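Local structure of bifunctional enzyme IspD/IspF (Campylobacter jejuni, 1W55) at residues N188-T193 with L198-L203; A11-R16 with K20-F25; L28-L33 with S207-T212. The protein catalyses two steps of isoprenoid precursor synthesis, coupling CTP to methylerythritol phosphate and later cyclising the phosphorylated product to 2-C-methyl-D-erythritol 2,4-cyclodiphosphate with release of CMP. All blocks are in the same frame, centred on the assembly; numbering follows the deposited sequence.

How the contacts relate
Contacts 1 and 2 both reach the cytidine monophosphate of the cytidylyltransferase active site: contact 2 holds the nucleoside through Ala-11, and contact 1 sends Lys-191 to the phosphate. Their centres lie about 15 Å apart, and they touch where the Leu-192 carbonyl O packs 3.3 Å from Lys-23 CE. Contact 3 is centred about 19 Å from contact 1 and 18 Å from contact 2, remote from either catalytic site, at the passage into the cyclodiphosphate synthase part. Leu-33 ties it to both: its CD1 lies 3.7 Å from Leu-192 CD2, and its CB 3.4 Å from the carbonyl O of Lys-23. Contact 3 joins residues far apart in sequence, and both segments of contact 1 fall between them.

Contact 1: N188-T193 with L198-L203; sequences NARKLT and LKKLDL. With C (cytidine-5'-monophosphate), chain D; EDO (1,2-ethanediol), chain F.
Leu-192 and Leu-198, with CA atoms 6.8 Å apart, mark the nearest backbone approach within the loop after strand 180-184 of the GT-A-type cytidylyltransferase domain. One segment leaves a 3-10 turn at 188-189; in the other, 198-200 have helical backbone angles and Leu-201 N bonds to Leu-198 O. No hydrogen bond links the segments directly. Leu-192 CD1 meets Leu-198 CD2 at 3.8 Å, the two leucines crossing at a slant, while Leu-201 CG comes within 4.2 Å of Arg-190 CD. Arg-190 has CG anti to N (chi1 158°) and bends at chi3, which turns its guanidinium under Lys-200: the CD of Lys-200 sits over the centre of one face, 4.0 Å above the plane. At the guanidinium edge a water accepts from NE and makes a weak bond to Lys-200 O. Glu-187 of the second subunit is salt-bridged to Lys-200 and forms a long, weak ion pair with Arg-190. The CB of Lys-191, predicted to position methylerythritol phosphate, points away from 198-203; its chain ends in the nucleotide site, where NZ donates to Ala-127 O of the second subunit, to an ethanediol probably from the crystallisation liquor, and to cytidine monophosphate OP3 at 2.8 Å.

Contact 2: A11-R16 with K20-F25; sequences AGNSTR and KVKKQF. With C (cytidine-5'-monophosphate), chain D.
Lys-22 and Asn-13 cross at about a right angle where the loop after strand 4-9 folds back on itself. From the CB of Lys-22 outward, the first torsion sets CG anti to the carbonyl carbon (chi1 -70°), within 3.4 Å of Asn-13 OD1. CD continues past the same oxygen at 3.8 Å, and CE is level with it still, 3.9 Å from OD1. The extended methylene chain thus slides across the end of the amide, a van der Waals contact with no hydrogen bond. The tip, NZ, runs on to Glu-295, with which it forms only a long, weak ion pair. Deeper in, Gln-24 points toward 11-16. A bend at chi2 (-89°) brings its amide to the glycine-bearing loop, where NE2 is hydrogen-bonded to the carbonyl of Ala-10 and merely packs against Gly-12 O at 3.6 Å. Its CG lies over the centre of the Phe-25 ring.

The nucleotide takes the other side of 11-16. Ala-11 grips it twice by the backbone: N donates to cytosine O2 at 3.1 Å, and its carbonyl O accepts from the ribose O2' at 2.8 Å. Gly-12, with positive phi, passes the base without a side chain. This is the signature loop of IspD cytidylyltransferases, and it carries Arg-16 and Lys-23, predicted transition-state stabilisers; the side chain of Arg-16 is modelled only as far as NE. The loop connects strands 4-9 and 27-28. Gln-24 makes a backbone bond to Trp-34 in helix 33-42, and Phe-25 meets Tyr-59 of helix 57-61 edge-to-face. Lys-22, bonded through its backbone to Glu-295, and Lys-20 both reach across to the cyclodiphosphate synthase part, packing at helix 282-295.

Contact 3: L28-L33 with S207-T212; sequences LGNDPL and SFEIFT
The amide of Asn-30 meets Ser-207 and Glu-209 at its oxygen end. Ser-207 OG donates to Asn-30 OD1 over 2.7 Å, arriving near the amide plane but tilted 19° from it. The carboxylate of Glu-209 comes from the other side of that plane, its CD 3.7 Å from Asn-30 OD1, in a contact that is packing and not a bond. Its charge is met elsewhere, because OE1 is salt-bridged to Lys-364 and OE2 to Arg-335, both of the third subunit. The two cations would probably offset the repulsion between the carboxylate and OD1. The hydroxyl of Ser-207 reaches its acceptor because OG stands between the backbone N and the carbonyl carbon (chi1 84°), turned toward the asparagine.

A beta hairpin with a two-residue loop presents this asparagine. Strands 27-28 and 31-32 are joined by a type II' turn from Leu-28 to Asp-31, with Gly-29 in the positive-phi corner and Asn-30 after it; Leu-28 N bonds to Asp-31 O at 2.8 Å, and Asp-31 N to Leu-28 O at 3.1 Å. The Gly-29 carbonyl takes no part in that pair of bonds; Ser-207 N donates to it at 2.9 Å, from 49° above the carbonyl plane. Gly-29 also has a backbone bond with Thr-205, which lengthens the seam. The hairpin belongs to the cytidylyltransferase part, and 207-212 leads into strand 210-224 of the cyclodiphosphate synthase part, so the two bonds of Ser-207 join the first catalytic part to the lead-in of the second. Residues 208-210 also meet other subunits: Phe-208 makes edge-to-face ring contacts with Phe-208 of the third and of the fourth subunit, and Ile-210 packs on Ile-210 of both.

Contact 1: N188-T193 with L198-L203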
loop_
_atom_site.group_PDB
_atom_site.type_symbol
_atom_site.label_atom_id
_atom_site.label_comp_id
_atom_site.label_asym_id
_atom_site.label_seq_id
_atom_site.Cartn_x
_atom_site.Cartn_y
_atom_site.Cartn_z
ATOM N N ASN A 188 -1.738 22.436 -1.664
ATOM C CA ASN A 188 -3.106 21.922 -1.766
ATOM C C ASN A 188 -4.146 22.976 -2.197
ATOM O O ASN A 188 -5.288 22.633 -2.518
ATOM C CB ASN A 188 -3.537 21.309 -0.428
ATOM C CG ASN A 188 -3.456 19.775 -0.412
ATOM O OD1 ASN A 188 -2.749 19.159 -1.221
ATOM N ND2 ASN A 188 -4.183 19.158 0.523
ATOM N N ALA A 189 -3.767 24.254 -2.170
ATOM C CA ALA A 189 -4.681 25.316 -2.565
ATOM C C ALA A 189 -4.418 25.799 -3.992
ATOM O O ALA A 189 -5.011 26.771 -4.425
ATOM C CB ALA A 189 -4.645 26.463 -1.566
ATOM N N ARG A 190 -3.532 25.110 -4.714
ATOM C CA ARG A 190 -3.272 25.393 -6.123
ATOM C C ARG A 190 -4.566 25.393 -6.928
ATOM O O ARG A 190 -5.490 24.638 -6.628
ATOM C CB ARG A 190 -2.304 24.368 -6.739
ATOM C CG ARG A 190 -2.411 24.271 -8.298
ATOM C CD ARG A 190 -1.592 23.163 -8.982
ATOM N NE ARG A 190 -0.176 23.207 -8.621
ATOM C CZ ARG A 190 0.739 23.976 -9.210
ATOM N NH1 ARG A 190 0.401 24.787 -10.208
ATOM N NH2 ARG A 190 2.001 23.933 -8.791
ATOM N N LYS A 191 -4.606 26.232 -7.963
ATOM C CA LYS A 191 -5.767 26.340 -8.836
ATOM C C LYS A 191 -5.599 25.470 -10.078
ATOM O O LYS A 191 -4.637 25.626 -10.834
ATOM C CB LYS A 191 -5.980 27.801 -9.223
ATOM C CG LYS A 191 -7.210 28.083 -10.076
ATOM C CD LYS A 191 -7.513 29.580 -10.130
ATOM C CE LYS A 191 -6.527 30.319 -11.020
ATOM N NZ LYS A 191 -6.531 31.796 -10.773
ATOM N N LEU A 192 -6.529 24.544 -10.279
ATOM C CA LEU A 192 -6.546 23.768 -11.512
ATOM C C LEU A 192 -6.845 24.700 -12.696
ATOM O O LEU A 192 -7.932 25.284 -12.802
ATOM C CB LEU A 192 -7.536 22.604 -11.415
ATOM C CG LEU A 192 -7.888 21.798 -12.667
ATOM C CD1 LEU A 192 -6.674 21.100 -13.254
ATOM C CD2 LEU A 192 -8.979 20.778 -12.353
ATOM N N THR A 193 -5.848 24.870 -13.554
ATOM C CA THR A 193 -5.944 25.806 -14.673
ATOM C C THR A 193 -5.598 25.127 -15.991
ATOM O O THR A 193 -6.326 25.260 -16.974
ATOM C CB THR A 193 -5.022 27.021 -14.428
ATOM O OG1 THR A 193 -5.489 27.746 -13.290
ATOM C CG2 THR A 193 -5.141 28.040 -15.575
ATOM N N LEU A 198 -3.482 18.643 -13.201
ATOM C CA LEU A 198 -4.184 17.489 -12.615
ATOM C C LEU A 198 -3.249 16.556 -11.852
ATOM O O LEU A 198 -3.512 16.220 -10.697
ATOM C CB LEU A 198 -4.951 16.695 -13.683
ATOM C CG LEU A 198 -6.275 17.264 -14.197
ATOM C CD1 LEU A 198 -6.790 16.423 -15.367
ATOM C CD2 LEU A 198 -7.329 17.362 -13.092
ATOM N N LYS A 199 -2.151 16.167 -12.502
ATOM C CA LYS A 199 -1.139 15.295 -11.907
ATOM C C LYS A 199 -0.342 15.965 -10.790
ATOM O O LYS A 199 0.384 15.285 -10.063
ATOM C CB LYS A 199 -0.181 14.765 -12.983
ATOM C CG LYS A 199 -0.609 13.426 -13.582
ATOM C CD LYS A 199 0.006 13.199 -14.964
ATOM C CE LYS A 199 -0.787 12.169 -15.766
ATOM N NZ LYS A 199 -1.727 12.813 -16.733
ATOM N N LYS A 200 -0.466 17.285 -10.658
ATOM C CA LYS A 200 0.192 18.014 -9.572
ATOM C C LYS A 200 -0.663 18.015 -8.316
ATOM O O LYS A 200 -0.192 18.369 -7.244
ATOM C CB LYS A 200 0.526 19.458 -9.974
ATOM C CG LYS A 200 1.571 19.581 -11.080
ATOM C CD LYS A 200 1.610 20.992 -11.666
ATOM C CE LYS A 200 2.156 20.973 -13.097
ATOM N NZ LYS A 200 2.860 22.233 -13.454
ATOM N N LEU A 201 -1.924 17.619 -8.457
ATOM C CA LEU A 201 -2.839 17.534 -7.318
ATOM C C LEU A 201 -3.224 16.085 -7.002
ATOM O O LEU A 201 -3.279 15.233 -7.886
ATOM C CB LEU A 201 -4.089 18.372 -7.584
ATOM C CG LEU A 201 -3.882 19.888 -7.659
ATOM C CD1 LEU A 201 -4.860 20.519 -8.636
ATOM C CD2 LEU A 201 -4.018 20.501 -6.273
ATOM N N ASP A 202 -3.490 15.812 -5.733
ATOM C CA ASP A 202 -3.845 14.459 -5.306
ATOM C C ASP A 202 -5.377 14.318 -5.283
ATOM O O ASP A 202 -5.983 14.062 -4.240
ATOM C CB ASP A 202 -3.196 14.146 -3.942
ATOM C CG ASP A 202 -3.362 12.686 -3.517
ATOM O OD1 ASP A 202 -3.318 11.778 -4.387
ATOM O OD2 ASP A 202 -3.541 12.358 -2.318
ATOM N N LEU A 203 -5.992 14.509 -6.446
ATOM C CA LEU A 203 -7.446 14.514 -6.562
ATOM C C LEU A 203 -8.044 13.093 -6.502
ATOM O O LEU A 203 -7.426 12.138 -6.980
ATOM C CB LEU A 203 -7.863 15.235 -7.849
ATOM C CG LEU A 203 -7.586 16.743 -7.950
ATOM C CD1 LEU A 203 -7.923 17.273 -9.334
ATOM C CD2 LEU A 203 -8.355 17.522 -6.904
HETATM O OP3 C D . -8.500 31.897 -12.755
HETATM P P C D . -9.678 32.703 -13.247
HETATM O OP1 C D . -10.063 32.366 -14.665
HETATM O OP2 C D . -9.617 34.176 -12.917
HETATM O "O5'" C D . -10.937 32.114 -12.430
HETATM C "C5'" C D . -11.000 32.154 -11.012
HETATM C "C4'" C D . -12.359 31.638 -10.535
HETATM O "O4'" C D . -13.409 32.561 -10.850
HETATM C "C3'" C D . -12.737 30.313 -11.168
HETATM O "O3'" C D . -13.198 29.474 -10.125
HETATM C "C2'" C D . -13.867 30.635 -12.122
HETATM O "O2'" C D . -14.809 29.576 -12.247
HETATM C "C1'" C D . -14.483 31.874 -11.493
HETATM N N1 C D . -15.079 32.734 -12.514
HETATM C C2 C D . -16.412 33.146 -12.346
HETATM O O2 C D . -17.068 32.782 -11.333
HETATM N N3 C D . -16.965 33.938 -13.287
HETATM C C4 C D . -16.265 34.322 -14.390
HETATM N N4 C D . -16.852 35.112 -15.327
HETATM C C5 C D . -14.947 33.917 -14.569
HETATM C C6 C D . -14.367 33.110 -13.598
HETATM C C1 EDO F . -7.205 34.362 -7.550
HETATM O O1 EDO F . -7.162 33.162 -8.306
HETATM C C2 EDO F . -5.998 34.432 -6.639
HETATM O O2 EDO F . -4.837 34.179 -7.396
HETATM O O HOH W 1 -0.153 21.603 -6.160
#

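Contact 2: A11-R16 with K20-F25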
loop_
_atom_site.group_PDB
_atom_site.type_symbol
_atom_site.label_atom_id
_atom_site.label_comp_id
_atom_site.label_asym_id
_atom_site.label_seq_id
_atom_site.Cartn_x
_atom_site.Cartn_y
_atom_site.Cartn_z
ATOM N N ALA A 11 -18.324 30.097 -12.168
ATOM C CA ALA A 11 -18.870 30.460 -13.477
ATOM C C ALA A 11 -17.775 30.647 -14.522
ATOM O O ALA A 11 -16.590 30.522 -14.228
ATOM C CB ALA A 11 -19.745 31.719 -13.371
ATOM N N GLY A 12 -18.189 30.940 -15.750
ATOM C CA GLY A 12 -17.270 31.126 -16.859
ATOM C C GLY A 12 -16.781 29.818 -17.457
ATOM O O GLY A 12 -16.851 28.755 -16.825
ATOM N N ASN A 13 -16.281 29.902 -18.683
ATOM C CA ASN A 13 -15.798 28.728 -19.382
ATOM C C ASN A 13 -14.449 29.003 -20.009
ATOM O O ASN A 13 -14.360 29.561 -21.106
ATOM C CB ASN A 13 -16.813 28.246 -20.430
ATOM C CG ASN A 13 -16.375 26.952 -21.124
ATOM O OD1 ASN A 13 -15.901 26.005 -20.478
ATOM N ND2 ASN A 13 -16.527 26.913 -22.449
ATOM N N SER A 14 -13.400 28.618 -19.289
ATOM C CA SER A 14 -12.038 28.805 -19.758
ATOM C C SER A 14 -11.685 27.705 -20.748
ATOM O O SER A 14 -12.003 26.528 -20.525
ATOM C CB SER A 14 -11.056 28.795 -18.581
ATOM O OG SER A 14 -10.274 29.981 -18.543
ATOM N N THR A 15 -11.046 28.106 -21.848
ATOM C CA THR A 15 -10.508 27.169 -22.837
ATOM C C THR A 15 -9.061 26.815 -22.493
ATOM O O THR A 15 -8.474 25.915 -23.099
ATOM C CB THR A 15 -10.585 27.761 -24.268
ATOM O OG1 THR A 15 -11.772 28.554 -24.402
ATOM C CG2 THR A 15 -10.775 26.646 -25.313
ATOM N N ARG A 16 -8.500 27.529 -21.516
ATOM C CA ARG A 16 -7.127 27.310 -21.064
ATOM C C ARG A 16 -6.885 25.845 -20.686
ATOM O O ARG A 16 -5.876 25.249 -21.067
ATOM C CB ARG A 16 -6.806 28.235 -19.884
ATOM C CG ARG A 16 -5.362 28.724 -19.835
ATOM C CD ARG A 16 -5.192 30.226 -20.031
ATOM N NE ARG A 16 -5.805 31.004 -18.954
ATOM N N LYS A 20 -12.631 18.608 -24.229
ATOM C CA LYS A 20 -14.050 18.867 -24.445
ATOM C C LYS A 20 -14.758 18.997 -23.095
ATOM O O LYS A 20 -15.801 19.631 -22.999
ATOM C CB LYS A 20 -14.706 17.807 -25.333
ATOM C CG LYS A 20 -16.039 18.272 -25.979
ATOM C CD LYS A 20 -15.813 19.023 -27.302
ATOM C CE LYS A 20 -16.768 20.215 -27.434
ATOM N NZ LYS A 20 -16.453 21.083 -28.612
ATOM N N VAL A 21 -14.166 18.422 -22.052
ATOM C CA VAL A 21 -14.760 18.472 -20.721
ATOM C C VAL A 21 -14.483 19.784 -19.968
ATOM O O VAL A 21 -13.344 20.250 -19.892
ATOM C CB VAL A 21 -14.408 17.213 -19.856
ATOM C CG1 VAL A 21 -12.931 17.142 -19.552
ATOM C CG2 VAL A 21 -15.233 17.203 -18.560
ATOM N N LYS A 22 -15.547 20.375 -19.433
ATOM C CA LYS A 22 -15.438 21.520 -18.536
ATOM C C LYS A 22 -14.936 21.073 -17.167
ATOM O O LYS A 22 -15.434 20.090 -16.582
ATOM C CB LYS A 22 -16.778 22.218 -18.394
ATOM C CG LYS A 22 -17.224 22.958 -19.651
ATOM C CD LYS A 22 -18.630 23.514 -19.472
ATOM C CE LYS A 22 -19.240 23.950 -20.810
ATOM N NZ LYS A 22 -20.694 24.300 -20.674
ATOM N N LYS A 23 -13.953 21.805 -16.654
ATOM C CA LYS A 23 -13.269 21.401 -15.433
ATOM C C LYS A 23 -14.180 21.308 -14.209
ATOM O O LYS A 23 -13.922 20.516 -13.307
ATOM C CB LYS A 23 -12.021 22.254 -15.185
ATOM C CG LYS A 23 -12.262 23.605 -14.522
ATOM C CD LYS A 23 -10.935 24.164 -14.036
ATOM C CE LYS A 23 -10.468 25.285 -14.921
ATOM N NZ LYS A 23 -10.818 26.580 -14.282
ATOM N N GLN A 24 -15.259 22.080 -14.189
ATOM C CA GLN A 24 -16.173 22.049 -13.047
ATOM C C GLN A 24 -16.985 20.751 -12.966
ATOM O O GLN A 24 -17.531 20.438 -11.899
ATOM C CB GLN A 24 -17.089 23.278 -12.992
ATOM C CG GLN A 24 -17.554 23.813 -14.331
ATOM C CD GLN A 24 -16.595 24.839 -14.917
ATOM O OE1 GLN A 24 -15.797 24.508 -15.798
ATOM N NE2 GLN A 24 -16.672 26.086 -14.434
ATOM N N PHE A 25 -17.027 20.001 -14.079
ATOM C CA PHE A 25 -17.752 18.737 -14.155
ATOM C C PHE A 25 -16.889 17.468 -14.221
ATOM O O PHE A 25 -17.421 16.389 -14.452
ATOM C CB PHE A 25 -18.772 18.756 -15.309
ATOM C CG PHE A 25 -19.697 19.936 -15.268
ATOM C CD1 PHE A 25 -19.766 20.814 -16.339
ATOM C CD2 PHE A 25 -20.463 20.193 -14.144
ATOM C CE1 PHE A 25 -20.594 21.927 -16.297
ATOM C CE2 PHE A 25 -21.299 21.304 -14.086
ATOM C CZ PHE A 25 -21.367 22.168 -15.164
HETATM O OP3 C D . -8.500 31.897 -12.755
HETATM P P C D . -9.678 32.703 -13.247
HETATM O OP1 C D . -10.063 32.366 -14.665
HETATM O OP2 C D . -9.617 34.176 -12.917
HETATM O "O5'" C D . -10.937 32.114 -12.430
HETATM C "C5'" C D . -11.000 32.154 -11.012
HETATM C "C4'" C D . -12.359 31.638 -10.535
HETATM O "O4'" C D . -13.409 32.561 -10.850
HETATM C "C3'" C D . -12.737 30.313 -11.168
HETATM O "O3'" C D . -13.198 29.474 -10.125
HETATM C "C2'" C D . -13.867 30.635 -12.122
HETATM O "O2'" C D . -14.809 29.576 -12.247
HETATM C "C1'" C D . -14.483 31.874 -11.493
HETATM N N1 C D . -15.079 32.734 -12.514
HETATM C C2 C D . -16.412 33.146 -12.346
HETATM O O2 C D . -17.068 32.782 -11.333
HETATM N N3 C D . -16.965 33.938 -13.287
HETATM C C4 C D . -16.265 34.322 -14.390
HETATM N N4 C D . -16.852 35.112 -15.327
HETATM C C5 C D . -14.947 33.917 -14.569
HETATM C C6 C D . -14.367 33.110 -13.598
#

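Contact 3: L28-L33 with S207-T212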
loop_
_atom_site.group_PDB
_atom_site.type_symbol
_atom_site.label_atom_id
_atom_site.label_comp_id
_atom_site.label_asym_id
_atom_site.label_seq_id
_atom_site.Cartn_x
_atom_site.Cartn_y
_atom_site.Cartn_z
ATOM N N LEU A 28 -14.866 13.734 -9.141
ATOM C CA LEU A 28 -13.963 13.442 -8.032
ATOM C C LEU A 28 -14.791 12.589 -7.092
ATOM O O LEU A 28 -15.721 13.087 -6.452
ATOM C CB LEU A 28 -13.512 14.733 -7.321
ATOM C CG LEU A 28 -12.938 15.891 -8.157
ATOM C CD1 LEU A 28 -12.318 16.961 -7.254
ATOM C CD2 LEU A 28 -11.934 15.431 -9.210
ATOM N N GLY A 29 -14.491 11.294 -7.038
ATOM C CA GLY A 29 -15.405 10.359 -6.397
ATOM C C GLY A 29 -16.721 10.403 -7.151
ATOM O O GLY A 29 -16.717 10.327 -8.381
ATOM N N ASN A 30 -17.832 10.544 -6.421
ATOM C CA ASN A 30 -19.167 10.636 -7.023
ATOM C C ASN A 30 -19.538 12.052 -7.441
ATOM O O ASN A 30 -20.535 12.233 -8.136
ATOM C CB ASN A 30 -20.261 10.129 -6.062
ATOM C CG ASN A 30 -20.594 8.626 -6.244
ATOM O OD1 ASN A 30 -20.311 8.010 -7.285
ATOM N ND2 ASN A 30 -21.204 8.041 -5.213
ATOM N N ASP A 31 -18.741 13.042 -7.037
ATOM C CA ASP A 31 -19.160 14.432 -7.146
ATOM C C ASP A 31 -18.478 15.156 -8.284
ATOM O O ASP A 31 -17.278 15.000 -8.478
ATOM C CB ASP A 31 -18.847 15.193 -5.843
ATOM C CG ASP A 31 -19.819 14.876 -4.729
ATOM O OD1 ASP A 31 -20.956 14.444 -5.013
ATOM O OD2 ASP A 31 -19.539 15.037 -3.528
ATOM N N PRO A 32 -19.217 16.006 -8.993
ATOM C CA PRO A 32 -18.581 16.927 -9.946
ATOM C C PRO A 32 -17.655 17.847 -9.146
ATOM O O PRO A 32 -17.900 18.076 -7.957
ATOM C CB PRO A 32 -19.758 17.694 -10.558
ATOM C CG PRO A 32 -20.910 17.489 -9.614
ATOM C CD PRO A 32 -20.678 16.196 -8.901
ATOM N N LEU A 33 -16.594 18.329 -9.783
ATOM C CA LEU A 33 -15.522 19.073 -9.105
ATOM C C LEU A 33 -16.045 20.259 -8.299
ATOM O O LEU A 33 -15.603 20.467 -7.184
ATOM C CB LEU A 33 -14.465 19.541 -10.126
ATOM C CG LEU A 33 -13.289 20.386 -9.611
ATOM C CD1 LEU A 33 -12.000 20.017 -10.333
ATOM C CD2 LEU A 33 -13.562 21.897 -9.698
ATOM N N SER A 207 -15.625 7.960 -9.672
ATOM C CA SER A 207 -16.277 6.704 -9.317
ATOM C C SER A 207 -16.589 5.841 -10.551
ATOM O O SER A 207 -16.520 6.300 -11.718
ATOM C CB SER A 207 -17.523 6.965 -8.475
ATOM O OG SER A 207 -18.650 7.263 -9.279
ATOM N N PHE A 208 -16.923 4.587 -10.295
ATOM C CA PHE A 208 -17.111 3.627 -11.378
ATOM C C PHE A 208 -18.548 3.533 -11.847
ATOM O O PHE A 208 -18.866 2.644 -12.622
ATOM C CB PHE A 208 -16.571 2.236 -10.995
ATOM C CG PHE A 208 -15.064 2.198 -10.797
ATOM C CD1 PHE A 208 -14.511 1.655 -9.636
ATOM C CD2 PHE A 208 -14.198 2.729 -11.758
ATOM C CE1 PHE A 208 -13.112 1.634 -9.442
ATOM C CE2 PHE A 208 -12.807 2.714 -11.569
ATOM C CZ PHE A 208 -12.269 2.163 -10.412
ATOM N N GLU A 209 -19.408 4.452 -11.406
ATOM C CA GLU A 209 -20.819 4.411 -11.817
ATOM C C GLU A 209 -20.971 4.471 -13.320
ATOM O O GLU A 209 -20.230 5.187 -14.026
ATOM C CB GLU A 209 -21.677 5.499 -11.140
ATOM C CG GLU A 209 -21.840 5.296 -9.644
ATOM C CD GLU A 209 -22.944 6.141 -9.005
ATOM O OE1 GLU A 209 -23.487 5.720 -7.952
ATOM O OE2 GLU A 209 -23.260 7.224 -9.521
ATOM N N ILE A 210 -21.920 3.692 -13.810
ATOM C CA ILE A 210 -22.198 3.641 -15.233
ATOM C C ILE A 210 -23.684 3.938 -15.474
ATOM O O ILE A 210 -24.547 3.372 -14.802
ATOM C CB ILE A 210 -21.744 2.276 -15.838
ATOM C CG1 ILE A 210 -20.217 2.153 -15.740
ATOM C CG2 ILE A 210 -22.206 2.127 -17.288
ATOM C CD1 ILE A 210 -19.650 0.796 -16.188
ATOM N N PHE A 211 -23.958 4.837 -16.423
ATOM C CA PHE A 211 -25.315 5.312 -16.684
ATOM C C PHE A 211 -25.892 4.733 -17.963
ATOM O O PHE A 211 -25.225 4.734 -19.010
ATOM C CB PHE A 211 -25.323 6.841 -16.769
ATOM C CG PHE A 211 -25.010 7.513 -15.474
ATOM C CD1 PHE A 211 -23.755 7.371 -14.886
ATOM C CD2 PHE A 211 -25.965 8.305 -14.846
ATOM C CE1 PHE A 211 -23.464 7.989 -13.684
ATOM C CE2 PHE A 211 -25.683 8.929 -13.645
ATOM C CZ PHE A 211 -24.437 8.766 -13.057
ATOM N N THR A 212 -27.131 4.254 -17.876
ATOM C CA THR A 212 -27.820 3.657 -19.018
ATOM C C THR A 212 -28.666 4.695 -19.738
ATOM O O THR A 212 -29.275 5.544 -19.095
ATOM C CB THR A 212 -28.756 2.474 -18.584
ATOM O OG1 THR A 212 -29.497 2.024 -19.727
ATOM C CG2 THR A 212 -29.897 2.945 -17.655
#